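Local coordinates for carboxylesterase YbfK (Bacillus subtilis, PDB 4CCY), which hydrolyses carboxylic esters to an alcohol and a carboxylate, as a carboxylesterase of the α/β-hydrolase superfamily, at residues E31-Y36 and G50-P55; D87-K92 and A108-D113; R141-V146 and S231-V236; G132-N137 and N218-V223. One frame throughout, in Å; residues are numbered along the deposited sequence.

Contact 1: E31-Y36 and G50-P55; sequences ESEAFY and GPKDAP
Glu33 and Lys52 meet because each side chain starts with CG anti to its own carbonyl carbon (chi1 -69° and -72°) and then runs on extended, the two approaching from opposite directions until carboxylate and ammonium face each other. The salt bridge they make illustrates how a β-hairpin can be tied to the loop that follows it. Strands 33-37 and 42-49 form the antiparallel hairpin at one edge of the α/β-hydrolase sheet; Glu33 lies on the first strand, and Lys52 sits in the loop after the second, within a type I turn from Pro51 to Ala54 that Ala54 N closes by bonding to Pro51 O.

Lys52 favours one oxygen of the carboxylate. Lys52 NZ donates to Glu33 OE2 at 3.1 Å, and OE2 accepts with its syn lone pair, on the side of OE1, while Glu33 OE1 stays 3.7 Å from the same NZ. OE1 makes a salt bridge to Arg82 NH2, and NH1 of the same arginine bonds to Gly50 O. Two positive groups thus share one acid, which probably helps to keep it ionised, although Lys52 is exposed and solvent should screen its charge. Apart from the salt bridge, one water links the two backbones, donating to Glu31 O at 2.7 Å and accepting from Gly50 N at 2.9 Å.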
loop_
_atom_site.group_PDB
_atom_site.type_symbol
_atom_site.label_atom_id
_atom_site.label_comp_id
_atom_site.label_asym_id
_atom_site.label_seq_id
_atom_site.Cartn_x
_atom_site.Cartn_y
_atom_site.Cartn_z
ATOM N N GLU A 31 4.737 18.244 -9.828
ATOM C CA GLU A 31 3.377 18.496 -10.322
ATOM C C GLU A 31 2.629 17.185 -10.479
ATOM O O GLU A 31 3.235 16.151 -10.746
ATOM C CB GLU A 31 3.416 19.220 -11.676
ATOM C CG GLU A 31 4.147 20.552 -11.666
ATOM C CD GLU A 31 3.523 21.565 -10.716
ATOM O OE1 GLU A 31 2.275 21.655 -10.660
ATOM O OE2 GLU A 31 4.281 22.288 -10.024
ATOM N N SER A 32 1.314 17.224 -10.315
ATOM C CA SER A 32 0.504 16.020 -10.438
ATOM C C SER A 32 -0.942 16.367 -10.715
ATOM O O SER A 32 -1.364 17.506 -10.528
ATOM C CB SER A 32 0.587 15.187 -9.162
ATOM O OG SER A 32 0.027 15.909 -8.089
ATOM N N GLU A 33 -1.696 15.372 -11.155
ATOM C CA GLU A 33 -3.105 15.546 -11.473
ATOM C C GLU A 33 -3.896 14.653 -10.537
ATOM O O GLU A 33 -3.673 13.450 -10.507
ATOM C CB GLU A 33 -3.383 15.138 -12.921
ATOM C CG GLU A 33 -2.784 16.046 -13.979
ATOM C CD GLU A 33 -2.856 15.462 -15.390
ATOM O OE1 GLU A 33 -3.006 14.224 -15.534
ATOM O OE2 GLU A 33 -2.752 16.245 -16.364
ATOM N N ALA A 34 -4.810 15.234 -9.771
ATOM C CA ALA A 34 -5.687 14.431 -8.912
ATOM C C ALA A 34 -7.040 14.302 -9.594
ATOM O O ALA A 34 -7.535 15.272 -10.143
ATOM C CB ALA A 34 -5.822 15.075 -7.535
ATOM N N PHE A 35 -7.623 13.106 -9.592
ATOM C CA PHE A 35 -8.962 12.883 -10.190
ATOM C C PHE A 35 -9.567 11.567 -9.691
ATOM O O PHE A 35 -8.914 10.824 -8.971
ATOM C CB PHE A 35 -8.906 12.900 -11.731
ATOM C CG PHE A 35 -7.942 11.897 -12.322
ATOM C CD1 PHE A 35 -6.564 12.157 -12.365
ATOM C CD2 PHE A 35 -8.405 10.697 -12.842
ATOM C CE1 PHE A 35 -5.673 11.230 -12.896
ATOM C CE2 PHE A 35 -7.516 9.764 -13.377
ATOM C CZ PHE A 35 -6.151 10.031 -13.412
ATOM N N TYR A 36 -10.816 11.288 -10.061
ATOM C CA TYR A 36 -11.437 10.024 -9.678
ATOM C C TYR A 36 -11.650 9.147 -10.891
ATOM O O TYR A 36 -11.877 9.645 -11.991
ATOM C CB TYR A 36 -12.773 10.245 -8.970
ATOM C CG TYR A 36 -12.661 11.049 -7.698
ATOM C CD1 TYR A 36 -12.700 12.448 -7.728
ATOM C CD2 TYR A 36 -12.515 10.421 -6.468
ATOM C CE1 TYR A 36 -12.585 13.191 -6.567
ATOM C CE2 TYR A 36 -12.412 11.156 -5.304
ATOM C CZ TYR A 36 -12.453 12.533 -5.363
ATOM O OH TYR A 36 -12.341 13.259 -4.219
ATOM N N GLY A 50 4.460 12.246 -13.612
ATOM C CA GLY A 50 5.432 11.675 -14.532
ATOM C C GLY A 50 5.038 11.820 -15.985
ATOM O O GLY A 50 3.917 12.231 -16.275
ATOM N N PRO A 51 5.965 11.483 -16.910
ATOM C CA PRO A 51 5.744 11.707 -18.341
ATOM C C PRO A 51 4.610 10.838 -18.864
ATOM O O PRO A 51 4.552 9.647 -18.558
ATOM C CB PRO A 51 7.086 11.302 -18.987
ATOM C CG PRO A 51 8.057 11.144 -17.857
ATOM C CD PRO A 51 7.246 10.799 -16.652
ATOM N N LYS A 52 3.717 11.435 -19.649
ATOM C CA LYS A 52 2.485 10.755 -20.049
ATOM C C LYS A 52 2.697 9.602 -21.036
ATOM O O LYS A 52 1.825 8.746 -21.181
ATOM C CB LYS A 52 1.454 11.773 -20.548
ATOM C CG LYS A 52 0.885 12.603 -19.402
ATOM C CD LYS A 52 -0.109 13.651 -19.856
ATOM C CE LYS A 52 -0.786 14.307 -18.663
ATOM N NZ LYS A 52 -2.105 14.876 -19.051
ATOM N N ASP A 53 3.865 9.563 -21.682
ATOM C CA ASP A 53 4.219 8.467 -22.585
ATOM C C ASP A 53 5.111 7.378 -21.948
ATOM O O ASP A 53 5.505 6.435 -22.620
ATOM C CB ASP A 53 4.822 9.007 -23.910
ATOM C CG ASP A 53 6.059 9.896 -23.698
ATOM O OD1 ASP A 53 6.564 10.003 -22.554
ATOM O OD2 ASP A 53 6.541 10.494 -24.695
ATOM N N ALA A 54 5.400 7.496 -20.655
ATOM C CA ALA A 54 6.251 6.523 -19.952
ATOM C C ALA A 54 5.450 5.293 -19.487
ATOM O O ALA A 54 4.224 5.386 -19.329
ATOM C CB ALA A 54 6.939 7.194 -18.772
ATOM N N PRO A 55 6.128 4.133 -19.263
ATOM C CA PRO A 55 5.397 2.954 -18.773
ATOM C C PRO A 55 4.640 3.233 -17.465
ATOM O O PRO A 55 5.059 4.072 -16.659
ATOM C CB PRO A 55 6.500 1.905 -18.563
ATOM C CG PRO A 55 7.598 2.319 -19.490
ATOM C CD PRO A 55 7.545 3.823 -19.552
HETATM O O HOH W 1 4.588 15.059 -12.876
#

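Contact 2: D87-K92 and A108-D113; sequences DIIGDK and AEWMKD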
loop_
_atom_site.group_PDB
_atom_site.type_symbol
_atom_site.label_atom_id
_atom_site.label_comp_id
_atom_site.label_asym_id
_atom_site.label_seq_id
_atom_site.Cartn_x
_atom_site.Cartn_y
_atom_site.Cartn_z
ATOM N N ASP A 87 -5.807 5.526 -4.107
ATOM C CA ASP A 87 -6.326 5.495 -2.730
ATOM C C ASP A 87 -7.202 4.269 -2.574
ATOM O O ASP A 87 -8.212 4.145 -3.250
ATOM C CB ASP A 87 -7.117 6.773 -2.372
ATOM C CG ASP A 87 -6.223 7.902 -1.850
ATOM O OD1 ASP A 87 -4.978 7.728 -1.803
ATOM O OD2 ASP A 87 -6.754 8.990 -1.515
ATOM N N ILE A 88 -6.802 3.355 -1.698
ATOM C CA ILE A 88 -7.527 2.091 -1.559
ATOM C C ILE A 88 -8.919 2.373 -1.009
ATOM O O ILE A 88 -9.070 2.947 0.064
ATOM C CB ILE A 88 -6.760 1.068 -0.678
ATOM C CG1 ILE A 88 -5.385 0.765 -1.300
ATOM C CG2 ILE A 88 -7.595 -0.206 -0.492
ATOM C CD1 ILE A 88 -4.377 0.197 -0.318
ATOM N N ILE A 89 -9.927 1.982 -1.779
ATOM C CA ILE A 89 -11.305 2.239 -1.441
ATOM C C ILE A 89 -11.695 1.412 -0.210
ATOM O O ILE A 89 -11.331 0.232 -0.102
ATOM C CB ILE A 89 -12.212 2.014 -2.680
ATOM C CG1 ILE A 89 -13.510 2.833 -2.573
ATOM C CG2 ILE A 89 -12.456 0.533 -2.963
ATOM C CD1 ILE A 89 -14.157 3.089 -3.933
ATOM N N GLY A 90 -12.376 2.054 0.736
ATOM C CA GLY A 90 -12.739 1.399 1.997
ATOM C C GLY A 90 -11.760 1.667 3.131
ATOM O O GLY A 90 -11.913 1.145 4.242
ATOM N N ASP A 91 -10.761 2.497 2.856
ATOM C CA ASP A 91 -9.823 2.958 3.877
ATOM C C ASP A 91 -9.954 4.489 4.011
ATOM O O ASP A 91 -10.659 5.136 3.218
ATOM C CB ASP A 91 -8.401 2.516 3.498
ATOM C CG ASP A 91 -7.355 2.833 4.570
ATOM O OD1 ASP A 91 -7.708 2.997 5.758
ATOM O OD2 ASP A 91 -6.158 2.926 4.209
ATOM N N LYS A 92 -9.295 5.064 5.011
ATOM C CA LYS A 92 -9.420 6.501 5.276
ATOM C C LYS A 92 -8.575 7.321 4.292
ATOM O O LYS A 92 -7.350 7.449 4.437
ATOM C CB LYS A 92 -9.083 6.828 6.730
ATOM C CG LYS A 92 -10.006 6.163 7.734
ATOM C CD LYS A 92 -11.334 6.895 7.856
ATOM C CE LYS A 92 -12.243 6.165 8.830
ATOM N NZ LYS A 92 -11.697 6.111 10.217
ATOM N N ALA A 108 -9.390 -7.782 -6.479
ATOM C CA ALA A 108 -8.834 -7.878 -7.830
ATOM C C ALA A 108 -9.779 -7.289 -8.880
ATOM O O ALA A 108 -9.325 -6.677 -9.842
ATOM C CB ALA A 108 -8.451 -9.313 -8.165
ATOM N N GLU A 109 -11.085 -7.446 -8.683
ATOM C CA GLU A 109 -12.057 -6.808 -9.585
ATOM C C GLU A 109 -12.007 -5.281 -9.497
ATOM O O GLU A 109 -12.050 -4.599 -10.525
ATOM C CB GLU A 109 -13.486 -7.348 -9.380
ATOM C CG GLU A 109 -13.686 -8.785 -9.870
ATOM C CD GLU A 109 -13.400 -8.949 -11.362
ATOM O OE1 GLU A 109 -13.976 -8.194 -12.171
ATOM O OE2 GLU A 109 -12.598 -9.836 -11.746
ATOM N N TRP A 110 -11.895 -4.757 -8.276
ATOM C CA TRP A 110 -11.694 -3.323 -8.049
ATOM C C TRP A 110 -10.509 -2.808 -8.846
ATOM O O TRP A 110 -10.625 -1.815 -9.548
ATOM C CB TRP A 110 -11.493 -3.027 -6.555
ATOM C CG TRP A 110 -11.007 -1.615 -6.278
ATOM C CD1 TRP A 110 -11.636 -0.421 -6.613
ATOM C CD2 TRP A 110 -9.762 -1.214 -5.616
ATOM N NE1 TRP A 110 -10.896 0.662 -6.199
ATOM C CE2 TRP A 110 -9.752 0.256 -5.610
ATOM C CE3 TRP A 110 -8.695 -1.896 -5.044
ATOM C CZ2 TRP A 110 -8.710 0.988 -5.037
ATOM C CZ3 TRP A 110 -7.641 -1.145 -4.491
ATOM C CH2 TRP A 110 -7.652 0.261 -4.488
ATOM N N MET A 111 -9.370 -3.501 -8.753
ATOM C CA MET A 111 -8.152 -3.074 -9.449
ATOM C C MET A 111 -8.254 -3.175 -10.967
ATOM O O MET A 111 -7.700 -2.324 -11.666
ATOM C CB MET A 111 -6.910 -3.813 -8.928
ATOM C CG MET A 111 -5.558 -3.280 -9.432
ATOM S SD MET A 111 -5.206 -1.494 -9.244
ATOM C CE MET A 111 -5.743 -1.175 -7.556
ATOM N N LYS A 112 -8.940 -4.207 -11.475
ATOM C CA LYS A 112 -9.218 -4.304 -12.916
ATOM C C LYS A 112 -10.006 -3.094 -13.415
ATOM O O LYS A 112 -9.679 -2.546 -14.464
ATOM C CB LYS A 112 -9.964 -5.596 -13.278
ATOM C CG LYS A 112 -9.101 -6.843 -13.304
ATOM C CD LYS A 112 -9.890 -8.015 -13.877
ATOM C CE LYS A 112 -9.328 -9.333 -13.379
ATOM N NZ LYS A 112 -10.132 -10.465 -13.914
ATOM N N ASP A 113 -11.018 -2.671 -12.656
ATOM C CA ASP A 113 -11.796 -1.463 -12.985
ATOM C C ASP A 113 -10.909 -0.214 -12.997
ATOM O O ASP A 113 -11.055 0.650 -13.859
ATOM C CB ASP A 113 -12.923 -1.228 -11.969
ATOM C CG ASP A 113 -14.080 -2.201 -12.099
ATOM O OD1 ASP A 113 -14.084 -3.064 -13.003
ATOM O OD2 ASP A 113 -15.012 -2.091 -11.261
#
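Ile88 and Ile89 pack against the indole of Trp110, and the contact shows how a single large side chain can span from a helix to a loop. Trp110 sends its CG anti to the backbone N (chi1 168°), carrying the ring from helix 104-118 toward segment 87-92.

The tight part surrounds that ring. Ile89 places CG2 over the five-membered ring, 3.7 Å from its centroid and 16° off the normal, a clear CH-pi contact. On the opposite face Met111 CE lies 3.6 Å above the plane, over the benzo ring, so methyls cover both faces at different rings. The Ile88 side chain crosses the indole at about a right angle, with CG1 3.9 Å from Trp110 CH2; its backbone CA is nearer, 3.5 Å from that atom. At the ring edge, Asp87 O stands 3.7 Å from Trp110 CZ2, and the buried NE1 is satisfied by Thr44 OG1. Ile88 also begins a type II turn to Asp91.

The outward side of the helix is looser and polar. There Glu109 and Lys112, both partly exposed, form a salt bridge of 3.3 Å from OE2 to NZ whose hydrogen bond is weak, and Arg40 bridges Glu109 and Asp113.

Helix 104-118 links parallel strands 82-86 and 123-128, which flank strand 56-60, in a crossover of the α/β-hydrolase sheet. The side chain of Ile88 lies about 8 Å from that of Ser129, the probable nucleophile, and touches what appears to be its elbow, a setting characteristic of the loops that border the active site in this fold.

Contact 3: R141-V146 and S231-V236; sequences RAPERV and SIQVPV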
loop_
_atom_site.group_PDB
_atom_site.type_symbol
_atom_site.label_atom_id
_atom_site.label_comp_id
_atom_site.label_asym_id
_atom_site.label_seq_id
_atom_site.Cartn_x
_atom_site.Cartn_y
_atom_site.Cartn_z
ATOM N N ARG A 141 -4.300 -13.256 -9.223
ATOM C CA ARG A 141 -5.604 -13.350 -9.886
ATOM C C ARG A 141 -5.632 -12.689 -11.256
ATOM O O ARG A 141 -6.507 -12.988 -12.058
ATOM C CB ARG A 141 -6.698 -12.722 -9.026
ATOM C CG ARG A 141 -7.098 -13.560 -7.831
ATOM C CD ARG A 141 -7.942 -12.744 -6.872
ATOM N NE ARG A 141 -8.260 -13.502 -5.667
ATOM C CZ ARG A 141 -9.249 -14.391 -5.580
ATOM N NH1 ARG A 141 -10.026 -14.646 -6.624
ATOM N NH2 ARG A 141 -9.452 -15.038 -4.442
ATOM N N ALA A 142 -4.710 -11.765 -11.511
ATOM C CA ALA A 142 -4.683 -11.080 -12.806
ATOM C C ALA A 142 -3.269 -10.904 -13.335
ATOM O O ALA A 142 -2.886 -9.793 -13.696
ATOM C CB ALA A 142 -5.404 -9.742 -12.734
ATOM N N PRO A 143 -2.498 -12.015 -13.421
ATOM C CA PRO A 143 -1.096 -11.899 -13.820
ATOM C C PRO A 143 -0.935 -11.276 -15.196
ATOM O O PRO A 143 0.078 -10.650 -15.455
ATOM C CB PRO A 143 -0.611 -13.353 -13.848
ATOM C CG PRO A 143 -1.845 -14.177 -14.023
ATOM C CD PRO A 143 -2.934 -13.423 -13.314
ATOM N N GLU A 144 -1.933 -11.449 -16.060
ATOM C CA GLU A 144 -1.888 -10.915 -17.420
ATOM C C GLU A 144 -1.876 -9.383 -17.463
ATOM O O GLU A 144 -1.533 -8.791 -18.489
ATOM C CB GLU A 144 -3.039 -11.491 -18.279
ATOM C CG GLU A 144 -4.431 -10.908 -18.002
ATOM C CD GLU A 144 -5.079 -11.400 -16.705
ATOM O OE1 GLU A 144 -4.585 -12.353 -16.074
ATOM O OE2 GLU A 144 -6.110 -10.832 -16.310
ATOM N N ARG A 145 -2.249 -8.752 -16.348
ATOM C CA ARG A 145 -2.308 -7.298 -16.267
ATOM C C ARG A 145 -1.086 -6.702 -15.565
ATOM O O ARG A 145 -0.972 -5.491 -15.436
ATOM C CB ARG A 145 -3.598 -6.845 -15.564
ATOM C CG ARG A 145 -4.876 -7.489 -16.102
ATOM C CD ARG A 145 -5.191 -7.109 -17.544
ATOM N NE ARG A 145 -5.524 -5.689 -17.720
ATOM C CZ ARG A 145 -6.725 -5.160 -17.509
ATOM N NH1 ARG A 145 -7.737 -5.919 -17.078
ATOM N NH2 ARG A 145 -6.917 -3.861 -17.718
ATOM N N VAL A 146 -0.166 -7.558 -15.140
ATOM C CA VAL A 146 0.992 -7.121 -14.360
ATOM C C VAL A 146 2.288 -7.244 -15.152
ATOM O O VAL A 146 2.573 -8.309 -15.715
ATOM C CB VAL A 146 1.128 -7.960 -13.067
ATOM C CG1 VAL A 146 2.231 -7.407 -12.172
ATOM C CG2 VAL A 146 -0.206 -8.029 -12.325
ATOM N N SER A 231 2.636 -20.726 -7.434
ATOM C CA SER A 231 2.012 -20.480 -8.743
ATOM C C SER A 231 2.285 -19.095 -9.326
ATOM O O SER A 231 1.896 -18.822 -10.455
ATOM C CB SER A 231 0.501 -20.695 -8.666
ATOM O OG SER A 231 -0.148 -19.580 -8.065
ATOM N N ILE A 232 2.945 -18.223 -8.565
ATOM C CA ILE A 232 3.272 -16.871 -9.044
ATOM C C ILE A 232 4.148 -16.933 -10.303
ATOM O O ILE A 232 5.174 -17.621 -10.325
ATOM C CB ILE A 232 3.960 -16.024 -7.942
ATOM C CG1 ILE A 232 2.963 -15.722 -6.816
ATOM C CG2 ILE A 232 4.580 -14.749 -8.527
ATOM C CD1 ILE A 232 3.591 -15.238 -5.528
ATOM N N GLN A 233 3.721 -16.205 -11.335
ATOM C CA GLN A 233 4.348 -16.212 -12.649
ATOM C C GLN A 233 4.818 -14.826 -13.116
ATOM O O GLN A 233 4.980 -14.617 -14.324
ATOM C CB GLN A 233 3.380 -16.820 -13.700
ATOM C CG GLN A 233 2.039 -16.095 -13.845
ATOM C CD GLN A 233 1.126 -16.688 -14.913
ATOM O OE1 GLN A 233 0.530 -17.746 -14.716
ATOM N NE2 GLN A 233 0.986 -15.986 -16.047
ATOM N N VAL A 234 5.010 -13.883 -12.190
ATOM C CA VAL A 234 5.545 -12.548 -12.546
ATOM C C VAL A 234 6.732 -12.197 -11.645
ATOM O O VAL A 234 6.833 -12.731 -10.540
ATOM C CB VAL A 234 4.478 -11.412 -12.481
ATOM C CG1 VAL A 234 3.165 -11.824 -13.152
ATOM C CG2 VAL A 234 4.235 -10.940 -11.049
ATOM N N PRO A 235 7.640 -11.313 -12.113
ATOM C CA PRO A 235 8.753 -10.893 -11.261
ATOM C C PRO A 235 8.289 -10.095 -10.046
ATOM O O PRO A 235 7.584 -9.078 -10.184
ATOM C CB PRO A 235 9.594 -10.001 -12.181
ATOM C CG PRO A 235 9.195 -10.389 -13.571
ATOM C CD PRO A 235 7.743 -10.753 -13.473
ATOM N N VAL A 236 8.702 -10.556 -8.868
ATOM C CA VAL A 236 8.353 -9.928 -7.617
ATOM C C VAL A 236 9.634 -9.470 -6.912
ATOM O O VAL A 236 10.616 -10.221 -6.844
ATOM C CB VAL A 236 7.533 -10.888 -6.707
ATOM C CG1 VAL A 236 7.330 -10.314 -5.304
ATOM C CG2 VAL A 236 6.186 -11.226 -7.344
#
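Pro143 and Val146 receive Gln233 and Val234 where two loops lead into neighbouring parallel strands, 146-152 and 236-241, of the α/β-hydrolase sheet. The principle at work is that adjacent parallel strands bring their preceding loops side by side at the same end of the sheet, where apolar atoms can seal the join.

Along segment 231-236, Ser231 comes first and is turned back to the helix it follows, 226-230, its OG bonded to Glu228 O. Ile232 is buried against Leu139 and Leu140 of helix 130-141. Gln233 is the first to cross. Its CG sits between the backbone N and the carbonyl carbon (chi1 59°), and the chain beyond is extended, which carries it slantwise across the proline ring; Gln233 CG and NE2 both come to 3.8 Å from Pro143 CB. The flat of its amide is turned to the proline, with Pro143 CB and CG over one face, in van der Waals contact.

Val234 divides its two methyls between partners. CG1 is 4.1 Å from Pro143 CB, whereas CG2 reaches Val146 CG1 at 4.2 Å, the buried part of the contact. Pro235 and Val236 then lead into the sheet, through backbone bonds with Ala149 and Gln264 respectively.

The loop that receives them is firm in its own right. Arg145 holds it to Asp116 by a salt bridge, and residues 143-145 form a 3-10 turn in which Arg145 N bonds to Ala142 O at 2.9 Å and Val146 N to Pro143 O at 3.1 Å.

Contact 4: G132-N137 and N218-V223; sequences GSHIVN and NGFPYV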
loop_
_atom_site.group_PDB
_atom_site.type_symbol
_atom_site.label_atom_id
_atom_site.label_comp_id
_atom_site.label_asym_id
_atom_site.label_seq_id
_atom_site.Cartn_x
_atom_site.Cartn_y
_atom_site.Cartn_z
ATOM N N GLY A 132 0.593 -3.663 -0.450
ATOM C CA GLY A 132 1.477 -4.775 -0.791
ATOM C C GLY A 132 0.691 -6.073 -0.890
ATOM O O GLY A 132 0.864 -6.841 -1.840
ATOM N N SER A 133 -0.183 -6.323 0.086
ATOM C CA SER A 133 -1.051 -7.512 0.051
ATOM C C SER A 133 -2.059 -7.464 -1.092
ATOM O O SER A 133 -2.351 -8.487 -1.682
ATOM C CB SER A 133 -1.737 -7.744 1.399
ATOM O OG SER A 133 -0.744 -7.910 2.411
ATOM N N HIS A 134 -2.553 -6.279 -1.445
ATOM C CA HIS A 134 -3.371 -6.143 -2.667
ATOM C C HIS A 134 -2.615 -6.587 -3.897
ATOM O O HIS A 134 -3.161 -7.277 -4.780
ATOM C CB HIS A 134 -3.864 -4.712 -2.842
ATOM C CG HIS A 134 -5.118 -4.406 -2.071
ATOM N ND1 HIS A 134 -6.355 -4.565 -2.602
ATOM C CD2 HIS A 134 -5.301 -3.956 -0.772
ATOM C CE1 HIS A 134 -7.285 -4.239 -1.680
ATOM N NE2 HIS A 134 -6.641 -3.867 -0.556
ATOM N N ILE A 135 -1.343 -6.201 -3.966
ATOM C CA ILE A 135 -0.523 -6.511 -5.132
ATOM C C ILE A 135 -0.274 -8.006 -5.280
ATOM O O ILE A 135 -0.383 -8.525 -6.390
ATOM C CB ILE A 135 0.772 -5.673 -5.170
ATOM C CG1 ILE A 135 0.414 -4.229 -5.518
ATOM C CG2 ILE A 135 1.759 -6.201 -6.205
ATOM C CD1 ILE A 135 1.405 -3.210 -5.044
ATOM N N VAL A 136 0.019 -8.699 -4.184
ATOM C CA VAL A 136 0.203 -10.149 -4.239
ATOM C C VAL A 136 -1.089 -10.808 -4.718
ATOM O O VAL A 136 -1.060 -11.665 -5.605
ATOM C CB VAL A 136 0.635 -10.743 -2.890
ATOM C CG1 VAL A 136 0.822 -12.253 -3.002
ATOM C CG2 VAL A 136 1.917 -10.075 -2.405
ATOM N N ASN A 137 -2.218 -10.387 -4.155
ATOM C CA ASN A 137 -3.528 -10.884 -4.581
ATOM C C ASN A 137 -3.815 -10.606 -6.064
ATOM O O ASN A 137 -4.292 -11.487 -6.792
ATOM C CB ASN A 137 -4.643 -10.289 -3.709
ATOM C CG ASN A 137 -6.002 -10.881 -4.028
ATOM O OD1 ASN A 137 -6.240 -12.068 -3.780
ATOM N ND2 ASN A 137 -6.906 -10.058 -4.581
ATOM N N ASN A 218 -13.553 -13.886 3.542
ATOM C CA ASN A 218 -12.619 -14.327 2.519
ATOM C C ASN A 218 -11.856 -13.140 1.927
ATOM O O ASN A 218 -11.675 -13.056 0.718
ATOM C CB ASN A 218 -13.366 -15.124 1.443
ATOM C CG ASN A 218 -14.099 -16.311 2.015
ATOM O OD1 ASN A 218 -13.501 -17.197 2.626
ATOM N ND2 ASN A 218 -15.401 -16.326 1.838
ATOM N N GLY A 219 -11.428 -12.227 2.803
ATOM C CA GLY A 219 -10.656 -11.040 2.412
ATOM C C GLY A 219 -9.305 -10.965 3.102
ATOM O O GLY A 219 -8.533 -11.917 3.074
ATOM N N PHE A 220 -9.026 -9.819 3.716
ATOM C CA PHE A 220 -7.810 -9.617 4.481
ATOM C C PHE A 220 -8.121 -9.516 5.980
ATOM O O PHE A 220 -9.257 -9.266 6.350
ATOM C CB PHE A 220 -7.062 -8.366 3.984
ATOM C CG PHE A 220 -6.488 -8.503 2.597
ATOM C CD1 PHE A 220 -6.113 -9.756 2.088
ATOM C CD2 PHE A 220 -6.279 -7.376 1.811
ATOM C CE1 PHE A 220 -5.573 -9.874 0.812
ATOM C CE2 PHE A 220 -5.735 -7.487 0.539
ATOM C CZ PHE A 220 -5.382 -8.735 0.036
ATOM N N PRO A 221 -7.115 -9.734 6.849
ATOM C CA PRO A 221 -5.750 -10.158 6.493
ATOM C C PRO A 221 -5.719 -11.601 6.017
ATOM O O PRO A 221 -6.581 -12.389 6.403
ATOM C CB PRO A 221 -4.970 -10.000 7.804
ATOM C CG PRO A 221 -6.001 -10.049 8.878
ATOM C CD PRO A 221 -7.249 -9.451 8.291
ATOM N N TYR A 222 -4.741 -11.932 5.176
ATOM C CA TYR A 222 -4.643 -13.271 4.626
ATOM C C TYR A 222 -3.190 -13.715 4.446
ATOM O O TYR A 222 -2.338 -12.928 4.051
ATOM C CB TYR A 222 -5.425 -13.372 3.308
ATOM C CG TYR A 222 -5.388 -14.732 2.658
ATOM C CD1 TYR A 222 -5.907 -15.856 3.309
ATOM C CD2 TYR A 222 -4.842 -14.901 1.390
ATOM C CE1 TYR A 222 -5.876 -17.111 2.709
ATOM C CE2 TYR A 222 -4.813 -16.151 0.774
ATOM C CZ TYR A 222 -5.334 -17.248 1.439
ATOM O OH TYR A 222 -5.305 -18.476 0.836
ATOM N N VAL A 223 -2.916 -14.970 4.779
ATOM C CA VAL A 223 -1.620 -15.597 4.478
ATOM C C VAL A 223 -1.797 -16.498 3.249
ATOM O O VAL A 223 -2.573 -17.454 3.265
ATOM C CB VAL A 223 -1.075 -16.399 5.690
ATOM C CG1 VAL A 223 0.200 -17.155 5.322
ATOM C CG2 VAL A 223 -0.846 -15.479 6.886
#
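Phe220 comes from an irregular, nearly extended backbone, followed by a cis peptide bond to Pro221, and faces a regular helix that presents Ser133, His134 and Asn137. This is helix 130-141 of the α/β-hydrolase fold, the one that follows the probable nucleophile elbow, while segment 218-223 belongs to the long insertion between strands 146-152 and 236-241, consistent with a cap region. The contact is a worked example of one aromatic ring docking on a helix.

Phe220 holds its CG anti to the carbonyl carbon (chi1 -68°), and the ring reaches across to the helix. With His134 it forms a T-shaped pair, the edge of Phe220 against the face of the imidazole, centroids 5.3 Å apart and planes at 89°. Phe220 CE2 leads this approach, 3.8 Å from His134 CD2. One face of the phenyl ring takes Ser133 CB, 4.3 Å from the ring centroid and 22° off its normal.

Phe107 meets both rings and extends the aromatic cluster. The polar ends beside Phe220 are occupied elsewhere: Ser133 OG bonds to Ala155 O, Asn137 ND2 to Arg104 O, and Asn137 OD1 to Arg141 NE. At the tip of the phenyl ring, Phe220 CZ lies 3.5 Å from Ser133 O, a carbonyl already bonded to Asn137 N, and 4.1 Å from Asn137 CB at the ring edge.

Contact 1 closes before the others open and lies apart on the surface; its centre is about 27 Å from that of contact 4, on the opposite side of the chain's centre. Contacts 2 and 4 form the interior pair, with centres about 12 Å apart: Ile88 and Trp110 of contact 2 both touch the ring of His134. Contacts 3 and 4 follow in the chain with alternating segments, sharing helix 130-141 and its end. Contact 3 also meets helix 104-118, where Arg141 packs on Ala108. The contacts thus sample the fold from its hairpin edge to the loops feeding strands 146-152 and 236-241, with only 2, 3 and 4 connected to one another.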